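Local atomic coordinates of TRAP dicarboxylate transporter-DctP subunit (Rhodobacter sphaeroides, PDB entry 4PE3), a protein that probably captures an organic-acid solute in the periplasm and delivers it to the membrane components of a TRAP transporter, here in its open, ligand-free form. Residues A[133-138]-A[144-149]; A[125-130]-A[266-271]; A[82-85]-A[91-94]; A[107-112]-A[327-332]; A[114-117]-A[121-124]. One frame throughout, in Å; residues are numbered along the deposited sequence.

Contact 1: residues A[133-138]-A[144-149]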
# COMPACT_ATOMS: atom_id res chain seq x y z
N GLU A 133 7.48 5.61 13.78
CA GLU A 133 8.17 5.07 14.95
C GLU A 133 8.03 3.56 15.02
O GLU A 133 8.97 2.84 15.38
CB GLU A 133 7.58 5.71 16.21
CG GLU A 133 7.93 7.19 16.36
CD GLU A 133 7.09 8.14 15.49
OE1 GLU A 133 6.06 7.74 14.92
OE2 GLU A 133 7.49 9.31 15.36
N LEU A 134 6.86 3.06 14.66
CA LEU A 134 6.63 1.63 14.56
C LEU A 134 7.59 1.03 13.52
O LEU A 134 8.21 0.00 13.76
CB LEU A 134 5.18 1.33 14.17
CG LEU A 134 4.06 1.62 15.17
CD1 LEU A 134 2.71 1.41 14.49
CD2 LEU A 134 4.22 0.73 16.36
N MSE A 135 7.71 1.69 12.37
CA MSE A 135 8.58 1.15 11.30
C MSE A 135 10.03 1.06 11.77
O MSE A 135 10.70 0.05 11.58
CB MSE A 135 8.51 2.01 10.07
CG MSE A 135 7.26 1.78 9.24
SE MSE A 135 7.01 -0.07 8.58
CE MSE A 135 8.63 -0.16 7.51
N ASN A 136 10.50 2.08 12.48
CA ASN A 136 11.84 2.01 13.02
C ASN A 136 11.99 0.99 14.14
O ASN A 136 13.03 0.35 14.23
CB ASN A 136 12.32 3.39 13.44
CG ASN A 136 12.81 4.19 12.24
OD1 ASN A 136 13.68 3.73 11.50
ND2 ASN A 136 12.24 5.37 12.04
N GLU A 137 10.96 0.80 14.96
CA GLU A 137 11.01 -0.25 15.96
C GLU A 137 11.09 -1.61 15.29
O GLU A 137 11.73 -2.53 15.80
CB GLU A 137 9.79 -0.22 16.89
CG GLU A 137 9.95 -1.18 18.07
CD GLU A 137 8.83 -1.12 19.10
OE1 GLU A 137 7.93 -0.27 18.95
OE2 GLU A 137 8.86 -1.94 20.05
N LEU A 138 10.45 -1.73 14.12
CA LEU A 138 10.47 -2.98 13.39
C LEU A 138 11.78 -3.22 12.67
O LEU A 138 12.24 -4.35 12.62
CB LEU A 138 9.32 -3.02 12.37
CG LEU A 138 7.95 -3.30 12.98
CD1 LEU A 138 6.86 -3.10 11.94
CD2 LEU A 138 7.90 -4.71 13.52
N LEU A 144 18.39 -1.25 9.75
CA LEU A 144 17.81 -0.30 8.80
C LEU A 144 17.21 0.91 9.50
O LEU A 144 16.71 0.81 10.63
CB LEU A 144 16.71 -0.96 7.97
CG LEU A 144 17.11 -1.79 6.76
CD1 LEU A 144 18.05 -2.91 7.08
CD2 LEU A 144 15.85 -2.34 6.12
N GLN A 145 17.27 2.06 8.84
CA GLN A 145 16.54 3.24 9.23
C GLN A 145 15.41 3.44 8.23
O GLN A 145 15.65 3.42 7.02
CB GLN A 145 17.44 4.46 9.19
CG GLN A 145 16.73 5.70 9.65
CD GLN A 145 16.41 5.67 11.14
OE1 GLN A 145 16.92 4.82 11.89
NE2 GLN A 145 15.56 6.59 11.57
N PHE A 146 14.18 3.60 8.71
CA PHE A 146 13.01 3.93 7.86
C PHE A 146 13.05 5.42 7.57
O PHE A 146 13.06 6.23 8.48
CB PHE A 146 11.72 3.54 8.59
CG PHE A 146 10.46 3.95 7.87
CD1 PHE A 146 10.05 3.27 6.76
CD2 PHE A 146 9.70 5.01 8.33
CE1 PHE A 146 8.89 3.64 6.10
CE2 PHE A 146 8.53 5.37 7.67
CZ PHE A 146 8.14 4.69 6.56
N ILE A 147 13.16 5.78 6.30
CA ILE A 147 13.19 7.18 5.89
C ILE A 147 11.78 7.73 5.69
O ILE A 147 11.42 8.76 6.26
CB ILE A 147 14.01 7.38 4.61
CG1 ILE A 147 15.45 6.94 4.85
CG2 ILE A 147 13.98 8.84 4.15
CD1 ILE A 147 16.24 6.70 3.59
N GLY A 148 10.97 7.06 4.87
CA GLY A 148 9.60 7.49 4.67
C GLY A 148 8.81 6.52 3.82
O GLY A 148 9.33 5.52 3.32
N VAL A 149 7.53 6.84 3.68
CA VAL A 149 6.57 5.92 3.10
C VAL A 149 6.14 6.39 1.71
O VAL A 149 6.17 7.59 1.38
CB VAL A 149 5.33 5.77 4.05
CG1 VAL A 149 4.43 6.99 3.99
CG2 VAL A 149 4.57 4.53 3.70
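Phe146 is met by two residues of the helix, its backbone N-H by Asn136 and its ring by Met135. Asn136 OD1 accepts the backbone N-H of Phe146 at 2.8 Å; the bond is nearly straight at N, with the donor tilted 27° from the carbonyl plane. Beside it, Met135 CB sits over one face of the Phe146 ring, 3.5 Å from CG, in a CH-pi contact. The selenomethionine chain then bends at both following torsions, which folds it across the same ring: CE comes 3.8 Å from Phe146 CD1, and SE stands above the face at 5.1 Å from the ring centroid, a more distant Met-aromatic contact. Segment 133-138 of helix 131-139 runs nearly antiparallel to segment 144-149 of the edge strand that follows it, packing against the five-stranded sheet. The Gln145 amide passes that of Asn136 at a slant, their planes 25° apart, without a hydrogen bond between them; its OE1 is bonded to Lys249. On the opposite face of the Phe146 ring lies Gly148 N, 3.9 Å above the plane. There the strand carries a classic beta bulge, Ile147 and Gly148 both facing Val245 of the neighbouring strand.

Contact 2: residues A[125-130]-A[266-271]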
# COMPACT_ATOMS: atom_id res chain seq x y z
N PHE A 125 -0.99 8.85 9.18
CA PHE A 125 -0.73 7.85 10.21
C PHE A 125 0.78 7.60 10.39
O PHE A 125 1.30 7.57 11.52
CB PHE A 125 -1.44 6.55 9.88
CG PHE A 125 -1.01 5.39 10.71
CD1 PHE A 125 -1.29 5.34 12.06
CD2 PHE A 125 -0.33 4.33 10.14
CE1 PHE A 125 -0.90 4.27 12.82
CE2 PHE A 125 0.07 3.25 10.90
CZ PHE A 125 -0.20 3.23 12.24
N VAL A 126 1.50 7.45 9.29
CA VAL A 126 2.94 7.20 9.37
C VAL A 126 3.68 8.41 9.90
O VAL A 126 4.50 8.28 10.82
CB VAL A 126 3.50 6.78 8.00
CG1 VAL A 126 5.03 6.76 8.02
CG2 VAL A 126 2.95 5.43 7.66
N GLU A 127 3.41 9.58 9.35
CA GLU A 127 4.24 10.73 9.63
C GLU A 127 3.90 11.42 10.95
O GLU A 127 4.78 11.98 11.60
CB GLU A 127 4.21 11.71 8.45
CG GLU A 127 4.83 11.04 7.21
CD GLU A 127 4.89 11.91 5.96
OE1 GLU A 127 4.29 13.01 5.93
OE2 GLU A 127 5.56 11.48 4.97
N ASN A 128 2.63 11.35 11.37
CA ASN A 128 2.17 12.06 12.57
C ASN A 128 1.43 11.18 13.57
O ASN A 128 1.19 11.62 14.69
CB ASN A 128 1.22 13.18 12.15
CG ASN A 128 1.88 14.19 11.25
OD1 ASN A 128 2.99 14.65 11.54
ND2 ASN A 128 1.24 14.52 10.13
N GLY A 129 1.07 9.96 13.20
CA GLY A 129 0.24 9.12 14.04
C GLY A 129 0.92 7.92 14.66
O GLY A 129 0.24 7.03 15.20
N GLY A 130 2.25 7.89 14.59
CA GLY A 130 3.01 6.82 15.21
C GLY A 130 3.55 5.76 14.27
O GLY A 130 4.33 4.91 14.70
N ALA A 266 13.57 14.82 0.02
CA ALA A 266 13.53 14.18 -1.29
C ALA A 266 12.52 13.05 -1.32
O ALA A 266 11.77 12.87 -2.29
CB ALA A 266 14.92 13.66 -1.68
N GLN A 267 12.51 12.26 -0.25
CA GLN A 267 11.58 11.14 -0.14
C GLN A 267 10.14 11.63 -0.15
O GLN A 267 9.29 11.02 -0.79
CB GLN A 267 11.88 10.33 1.14
CG GLN A 267 11.22 8.94 1.15
CD GLN A 267 9.74 9.00 1.44
OE1 GLN A 267 9.27 9.85 2.20
NE2 GLN A 267 8.99 8.11 0.82
N LYS A 268 9.88 12.71 0.59
CA LYS A 268 8.54 13.29 0.66
C LYS A 268 8.11 13.77 -0.73
O LYS A 268 6.95 13.62 -1.13
CB LYS A 268 8.53 14.46 1.64
CG LYS A 268 7.19 15.12 1.84
CD LYS A 268 6.20 14.17 2.50
CE LYS A 268 4.87 14.84 2.73
NZ LYS A 268 3.90 13.89 3.32
N ILE A 269 9.04 14.35 -1.48
CA ILE A 269 8.73 14.81 -2.83
C ILE A 269 8.40 13.62 -3.73
O ILE A 269 7.42 13.66 -4.48
CB ILE A 269 9.88 15.64 -3.42
CG1 ILE A 269 10.02 16.96 -2.68
CG2 ILE A 269 9.64 15.90 -4.91
CD1 ILE A 269 11.36 17.66 -2.95
N PHE A 270 9.19 12.56 -3.66
CA PHE A 270 8.90 11.35 -4.40
C PHE A 270 7.50 10.83 -4.02
O PHE A 270 6.68 10.53 -4.89
CB PHE A 270 9.98 10.28 -4.14
CG PHE A 270 9.51 8.86 -4.26
CD1 PHE A 270 9.00 8.37 -5.45
CD2 PHE A 270 9.58 8.02 -3.17
CE1 PHE A 270 8.57 7.07 -5.54
CE2 PHE A 270 9.14 6.71 -3.26
CZ PHE A 270 8.62 6.24 -4.44
N GLN A 271 7.25 10.74 -2.71
CA GLN A 271 5.98 10.23 -2.22
C GLN A 271 4.81 11.02 -2.83
O GLN A 271 3.84 10.43 -3.33
CB GLN A 271 5.97 10.32 -0.70
CG GLN A 271 4.63 10.06 -0.03
CD GLN A 271 4.55 10.75 1.29
OE1 GLN A 271 3.96 11.81 1.40
NE2 GLN A 271 5.20 10.18 2.30
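Lys268 NZ is gripped by two oxygens from different helices, Glu127 OE1 of helix 119-128 in a salt bridge of 2.8 Å and Gln271 OE1 of its own long helix 257-291, also at 2.8 Å. The ammonium meets the carboxylate oxygen on the syn side, 18° out of its plane, and reaches the amide oxygen in the carbonyl plane, on a lone pair. The other carboxylate oxygen has its own donor: Gln271 NE2 reaches Glu127 OE2 at 3.0 Å along an almost straight N-H, coming from above the carboxylate plane while the acceptor stays close to the plane of the amide. Three side chains thus close a ring of bonds, in which the glutamine donates an N-H bond to the carboxylate and accepts one from the lysine.

The helices themselves stay well apart, with 10.3 Å between Glu127 CA and Lys268 CA, and the side chains cross that distance. Glu127 is extended beyond CG (chi2 -179°), which carries its carboxylate straight across toward the long helix. Lys268 bends at chi2 (66°) before running out straight, and its shaft lies obliquely across the carboxylate. Gln271 NE2 also donates to Val149 O at the end of strand 144-150, so the amide is fixed by the sheet as well as by its charged neighbours. Ile123 packs against both Lys268 and Gln271.

With both carboxylate oxygens engaged, one of them by an ammonium group, Glu127 is probably ionised and Lys268 protonated, and the Gln271 amide, donating to one and accepting from the other, would be polarised in the sense that favours both.

Contact 3: residues A[82-85]-A[91-94]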
# COMPACT_ATOMS: atom_id res chain seq x y z
N ASP A 82 18.87 -7.82 4.79
CA ASP A 82 20.16 -8.43 5.04
C ASP A 82 21.28 -7.73 4.24
O ASP A 82 22.36 -7.41 4.77
CB ASP A 82 20.07 -9.92 4.67
CG ASP A 82 19.07 -10.68 5.55
OD1 ASP A 82 18.91 -10.30 6.73
OD2 ASP A 82 18.43 -11.65 5.08
N ALA A 83 21.01 -7.50 2.96
CA ALA A 83 22.01 -6.94 2.07
C ALA A 83 22.38 -5.52 2.49
O ALA A 83 23.54 -5.10 2.36
CB ALA A 83 21.50 -6.94 0.64
N ILE A 84 21.39 -4.78 2.97
CA ILE A 84 21.59 -3.42 3.44
C ILE A 84 22.49 -3.39 4.66
O ILE A 84 23.47 -2.64 4.71
CB ILE A 84 20.24 -2.75 3.76
CG1 ILE A 84 19.50 -2.43 2.46
CG2 ILE A 84 20.44 -1.46 4.54
CD1 ILE A 84 18.00 -2.23 2.65
N GLN A 85 22.18 -4.18 5.67
CA GLN A 85 23.00 -4.14 6.88
C GLN A 85 24.41 -4.65 6.62
O GLN A 85 25.36 -4.25 7.30
CB GLN A 85 22.37 -4.94 8.00
CG GLN A 85 23.06 -4.66 9.35
CD GLN A 85 22.64 -5.61 10.46
OE1 GLN A 85 23.28 -5.66 11.51
NE2 GLN A 85 21.56 -6.36 10.24
N GLY A 91 20.25 0.68 0.54
CA GLY A 91 18.86 0.87 0.92
C GLY A 91 17.95 0.11 0.00
O GLY A 91 18.39 -0.60 -0.91
N HIS A 92 16.65 0.26 0.26
CA HIS A 92 15.62 -0.30 -0.63
C HIS A 92 14.39 0.56 -0.69
O HIS A 92 14.15 1.41 0.18
CB HIS A 92 15.27 -1.76 -0.27
CG HIS A 92 14.67 -1.97 1.09
ND1 HIS A 92 14.67 -3.21 1.68
CD2 HIS A 92 14.00 -1.15 1.93
CE1 HIS A 92 14.05 -3.14 2.85
NE2 HIS A 92 13.65 -1.90 3.03
N ILE A 93 13.63 0.36 -1.76
CA ILE A 93 12.29 0.92 -1.90
C ILE A 93 11.46 -0.30 -2.19
O ILE A 93 11.51 -0.85 -3.29
CB ILE A 93 12.20 1.95 -3.05
CG1 ILE A 93 13.21 3.08 -2.87
CG2 ILE A 93 10.77 2.50 -3.10
CD1 ILE A 93 13.20 4.13 -3.96
N THR A 94 10.70 -0.78 -1.19
CA THR A 94 10.12 -2.11 -1.32
C THR A 94 8.82 -2.29 -0.54
O THR A 94 8.45 -1.47 0.28
CB THR A 94 11.15 -3.19 -0.90
OG1 THR A 94 10.71 -4.46 -1.37
CG2 THR A 94 11.31 -3.22 0.62
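Ile84 and His92 meet by a CH-pi contact, the methyl CD1 standing over one face of the imidazole, 3.8 Å from its centroid and displaced toward the rim. The nearest ring atom is His92 ND1, 3.6 Å from Ile84 CD1. The aliphatic branch and the ring cross at about a right angle, and on the ring it is the terminal methyl CD1 that touches. The opposite face of the imidazole is covered from within the strand by Thr94 CG2, 3.4 Å above the plane and over its centre. Between these two methyl groups the ring is sandwiched.

Apolar packing against the backbone accounts for the rest. Ile84 CD1 lies 3.5 Å from Gly91 C, and CG1 of the same isoleucine comes 3.7 Å from Gly91 CA. The isoleucine reaches this far because its chain is extended at chi2 (160°), which takes CD1 past the glycine and on to the ring of the next residue.

No hydrogen bond joins the two segments; the polar atoms of the imidazole look to other parts of the chain. His92 ND1 is hydrogen-bonded to Thr80 OG1 and NE2 to Glu244 OE2, and this pair of bonds, one at each nitrogen, fixes the rotation of the ring between its two methyl neighbours. The first torsion of His92 (chi1 63°) places CG between the backbone N and the carbonyl carbon, which sets the ring over its own backbone.

Helix 80-86 thereby packs at the start of strand 91-95, the central strand of the five-stranded sheet, flanked by strands 32-37 and 243-248, with Leu144 of the outermost strand 144-150 touching both Ile84 and His92.

Contact 4: residues A[107-112]-A[327-332]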
# COMPACT_ATOMS: atom_id res chain seq x y z
N GLY A 107 3.10 -7.58 8.05
CA GLY A 107 1.94 -7.74 7.18
C GLY A 107 0.84 -6.77 7.56
O GLY A 107 0.18 -6.15 6.70
N LEU A 108 0.62 -6.63 8.86
CA LEU A 108 -0.45 -5.78 9.35
C LEU A 108 -0.20 -4.29 9.07
O LEU A 108 -1.08 -3.59 8.56
CB LEU A 108 -0.73 -6.03 10.84
CG LEU A 108 -1.84 -5.17 11.42
CD1 LEU A 108 -3.18 -5.49 10.76
CD2 LEU A 108 -1.94 -5.34 12.94
N ILE A 109 0.99 -3.80 9.38
CA ILE A 109 1.26 -2.39 9.12
C ILE A 109 1.34 -2.10 7.61
O ILE A 109 1.00 -1.01 7.16
CB ILE A 109 2.57 -1.91 9.81
CG1 ILE A 109 2.56 -0.39 9.90
CG2 ILE A 109 3.84 -2.44 9.08
CD1 ILE A 109 3.70 0.16 10.74
N ALA A 110 1.75 -3.09 6.82
CA ALA A 110 1.96 -2.87 5.39
C ALA A 110 0.64 -2.69 4.66
O ALA A 110 0.54 -1.96 3.67
CB ALA A 110 2.73 -4.02 4.79
N ASN A 111 -0.40 -3.36 5.13
CA ASN A 111 -1.71 -3.23 4.49
C ASN A 111 -2.80 -3.66 5.46
O ASN A 111 -3.28 -4.80 5.41
CB ASN A 111 -1.77 -4.05 3.21
CG ASN A 111 -2.84 -3.58 2.25
OD1 ASN A 111 -3.61 -2.68 2.53
ND2 ASN A 111 -2.89 -4.21 1.07
N PRO A 112 -3.13 -2.77 6.39
CA PRO A 112 -4.19 -3.09 7.35
C PRO A 112 -5.53 -2.94 6.65
O PRO A 112 -6.06 -1.84 6.52
CB PRO A 112 -4.00 -2.05 8.45
CG PRO A 112 -3.36 -0.88 7.74
CD PRO A 112 -2.52 -1.45 6.64
N GLN A 327 0.61 -6.50 18.09
CA GLN A 327 -0.29 -5.85 19.02
C GLN A 327 0.00 -4.35 19.12
O GLN A 327 -0.92 -3.52 19.17
CB GLN A 327 -0.18 -6.48 20.40
CG GLN A 327 -1.11 -5.86 21.42
CD GLN A 327 -2.56 -6.19 21.17
OE1 GLN A 327 -2.93 -7.36 21.02
NE2 GLN A 327 -3.39 -5.16 21.11
N LYS A 328 1.28 -3.99 19.09
CA LYS A 328 1.65 -2.58 19.12
C LYS A 328 1.20 -1.85 17.85
O LYS A 328 0.74 -0.71 17.93
CB LYS A 328 3.16 -2.44 19.30
CG LYS A 328 3.61 -1.05 19.66
CD LYS A 328 4.98 -1.08 20.34
CE LYS A 328 5.40 0.29 20.84
NZ LYS A 328 6.88 0.46 20.79
N VAL A 329 1.38 -2.47 16.69
CA VAL A 329 0.85 -1.90 15.45
C VAL A 329 -0.67 -1.71 15.57
O VAL A 329 -1.21 -0.63 15.30
CB VAL A 329 1.19 -2.77 14.23
CG1 VAL A 329 0.39 -2.30 13.01
CG2 VAL A 329 2.70 -2.77 13.96
N TYR A 330 -1.37 -2.76 15.99
CA TYR A 330 -2.82 -2.70 16.17
C TYR A 330 -3.23 -1.57 17.10
O TYR A 330 -4.11 -0.79 16.78
CB TYR A 330 -3.34 -4.03 16.70
CG TYR A 330 -4.80 -4.00 17.08
CD1 TYR A 330 -5.20 -3.63 18.36
CD2 TYR A 330 -5.79 -4.34 16.17
CE1 TYR A 330 -6.56 -3.60 18.72
CE2 TYR A 330 -7.14 -4.32 16.52
CZ TYR A 330 -7.51 -3.95 17.79
OH TYR A 330 -8.84 -3.96 18.11
N ASP A 331 -2.56 -1.46 18.25
CA ASP A 331 -2.94 -0.44 19.23
C ASP A 331 -2.75 0.96 18.66
O ASP A 331 -3.61 1.83 18.81
CB ASP A 331 -2.12 -0.55 20.51
CG ASP A 331 -2.47 -1.77 21.33
OD1 ASP A 331 -3.53 -2.37 21.10
OD2 ASP A 331 -1.66 -2.13 22.21
N THR A 332 -1.63 1.15 17.98
CA THR A 332 -1.30 2.45 17.43
C THR A 332 -2.25 2.85 16.32
O THR A 332 -2.70 4.00 16.26
CB THR A 332 0.17 2.45 16.97
OG1 THR A 332 1.00 2.14 18.09
CG2 THR A 332 0.59 3.80 16.40
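Val329 pushes one methyl, CG1, between two side chains of helix 104-110, and this is the tight part of the contact. Leu108 CD2 lies 3.8 Å from Val329 CG1, and Ile109 CB lies 3.9 Å from the same methyl, so a single branch serves both neighbours. Leu108 and Val329 run alongside one another, pointing opposite ways. With CG anti to the backbone N (chi1 180°) and the chain turned at chi2, Leu108 also brings CD2 to the next residue, 4.2 Å from Tyr330 CB. Ile109 continues against Leu134 and Met135 of helix 131-139. The Tyr330 ring leads away from the interface, toward helix 302-320, and its hydroxyl is hydrogen-bonded to Arg313.

By contrast, the side of helix 324-339 that carries Lys328 and Asp331 is exposed and takes no part in the packing on helix 104-110. There Gln327 NE2 donates to Asp331 OD1 at 2.8 Å, one turn along the same helix, from above the carboxylate plane. Thr332 OG1 donates back to Lys328 O, which also receives Thr332 N from the opposite face of its plane.

Across the interface the two segments share no hydrogen bond; aliphatic packing joins them, while the polar ends of Gln327, Asp331 and Thr332 bond within their own helix and that of Tyr330 to Arg313.

Contact 5: residues A[114-117]-A[121-124]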
# COMPACT_ATOMS: atom_id res chain seq x y z
N GLY A 114 -8.75 -2.37 4.99
CA GLY A 114 -9.93 -1.62 5.34
C GLY A 114 -9.70 -0.31 6.09
O GLY A 114 -10.62 0.48 6.31
N ALA A 115 -8.47 -0.06 6.51
CA ALA A 115 -8.20 1.13 7.30
C ALA A 115 -8.33 2.44 6.53
O ALA A 115 -8.66 3.47 7.12
CB ALA A 115 -6.81 1.04 7.89
N TRP A 116 -8.03 2.42 5.23
CA TRP A 116 -7.79 3.66 4.50
C TRP A 116 -8.78 3.90 3.35
O TRP A 116 -9.19 2.97 2.67
CB TRP A 116 -6.36 3.69 3.92
CG TRP A 116 -5.29 3.30 4.90
CD1 TRP A 116 -4.37 2.31 4.74
CD2 TRP A 116 -5.05 3.88 6.18
NE1 TRP A 116 -3.58 2.23 5.84
CE2 TRP A 116 -3.94 3.20 6.73
CE3 TRP A 116 -5.63 4.91 6.91
CZ2 TRP A 116 -3.44 3.50 7.98
CZ3 TRP A 116 -5.10 5.23 8.16
CH2 TRP A 116 -4.02 4.52 8.68
N ALA A 117 -9.12 5.17 3.16
CA ALA A 117 -9.99 5.62 2.07
C ALA A 117 -9.23 6.55 1.12
O ALA A 117 -9.77 6.98 0.10
CB ALA A 117 -11.19 6.33 2.63
N GLN A 121 -4.48 9.54 4.29
CA GLN A 121 -4.76 9.02 5.63
C GLN A 121 -3.61 8.15 6.12
O GLN A 121 -3.13 8.31 7.24
CB GLN A 121 -6.06 8.23 5.65
CG GLN A 121 -7.30 9.06 5.38
CD GLN A 121 -8.56 8.22 5.34
OE1 GLN A 121 -8.53 7.00 5.16
NE2 GLN A 121 -9.69 8.87 5.53
N MSE A 122 -3.17 7.22 5.28
CA MSE A 122 -2.05 6.35 5.65
C MSE A 122 -0.75 7.14 5.87
O MSE A 122 0.01 6.88 6.81
CB MSE A 122 -1.88 5.27 4.59
CG MSE A 122 -0.82 4.23 4.93
SE MSE A 122 0.95 4.74 4.37
CE MSE A 122 0.85 4.33 2.51
N ILE A 123 -0.51 8.10 5.00
CA ILE A 123 0.68 8.93 5.10
C ILE A 123 0.67 9.74 6.41
O ILE A 123 1.69 9.87 7.08
CB ILE A 123 0.82 9.85 3.87
CG1 ILE A 123 1.34 9.04 2.67
CG2 ILE A 123 1.74 11.00 4.14
CD1 ILE A 123 0.89 9.55 1.32
N ASP A 124 -0.49 10.26 6.78
CA ASP A 124 -0.62 10.98 8.05
C ASP A 124 -0.43 10.06 9.25
O ASP A 124 0.23 10.43 10.23
CB ASP A 124 -1.95 11.73 8.13
CG ASP A 124 -2.01 12.64 9.33
OD1 ASP A 124 -1.32 13.67 9.30
OD2 ASP A 124 -2.73 12.31 10.30
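Trp116 and Met122 cross at about a right angle, the selenomethionine setting its CB over one face of the indole. Met122 CB lies 3.6 Å from the centroid of the five-membered ring, only 8° off the normal, a well-centred CH-pi contact, and CG follows at 3.5 Å from Trp116 NE1. Met122 CG is anti to its own backbone N, which brings it over the pyrrole part beside CB before the bends beyond CG take the selenium away. Ala115 CB covers the opposite face, 3.7 Å above the plane.

Gln121 runs counter to the tryptophan, its amide turned 62° to the indole. Its CB meets Trp116 CE3 obliquely at 3.6 Å, and the extended chain then carries OE1 back to the loop, where it accepts Ala117 N at 2.8 Å. That donor stands 39° above the carbonyl plane and uses a nearly straight N-H.

Beyond the segments, Trp116 also packs on Leu333, Tyr336 and Leu337 of helix 324-339, while Ala115 O accepts from Arg309. Gln121 thus binds helix 119-128 back to the loop before it, and Trp116 and Ala115 join that loop to the C-terminal helices of this family 7 solute-binding fold.

How the contacts relate
Helix 119-128 joins contacts 2 and 5, whose centres lie 12 Å apart: Phe125 CB packs 3.5 Å from Trp116 CH2. Strand 144-150 ties contact 1 to contact 2, since Val149 O accepts Gln267 NE2 at 2.9 Å, and to contact 5, where Val149 CG2 lies 3.7 Å from Met122 SE. Contacts 1 and 3 reach the same sheet, with their centres 12 Å apart. Acetate, probably from the crystallisation liquor, lies about 3 Å from the side chain of Leu144 and likewise from that of His92. Contact 4 backs contact 1 through Leu134 and meets contact 2 where Gly129 O packs 3.5 Å from Thr332 CG2. Zinc ions lie farther off, about 7 Å from the Ala117 side chain and about 12 Å from that of Gln271.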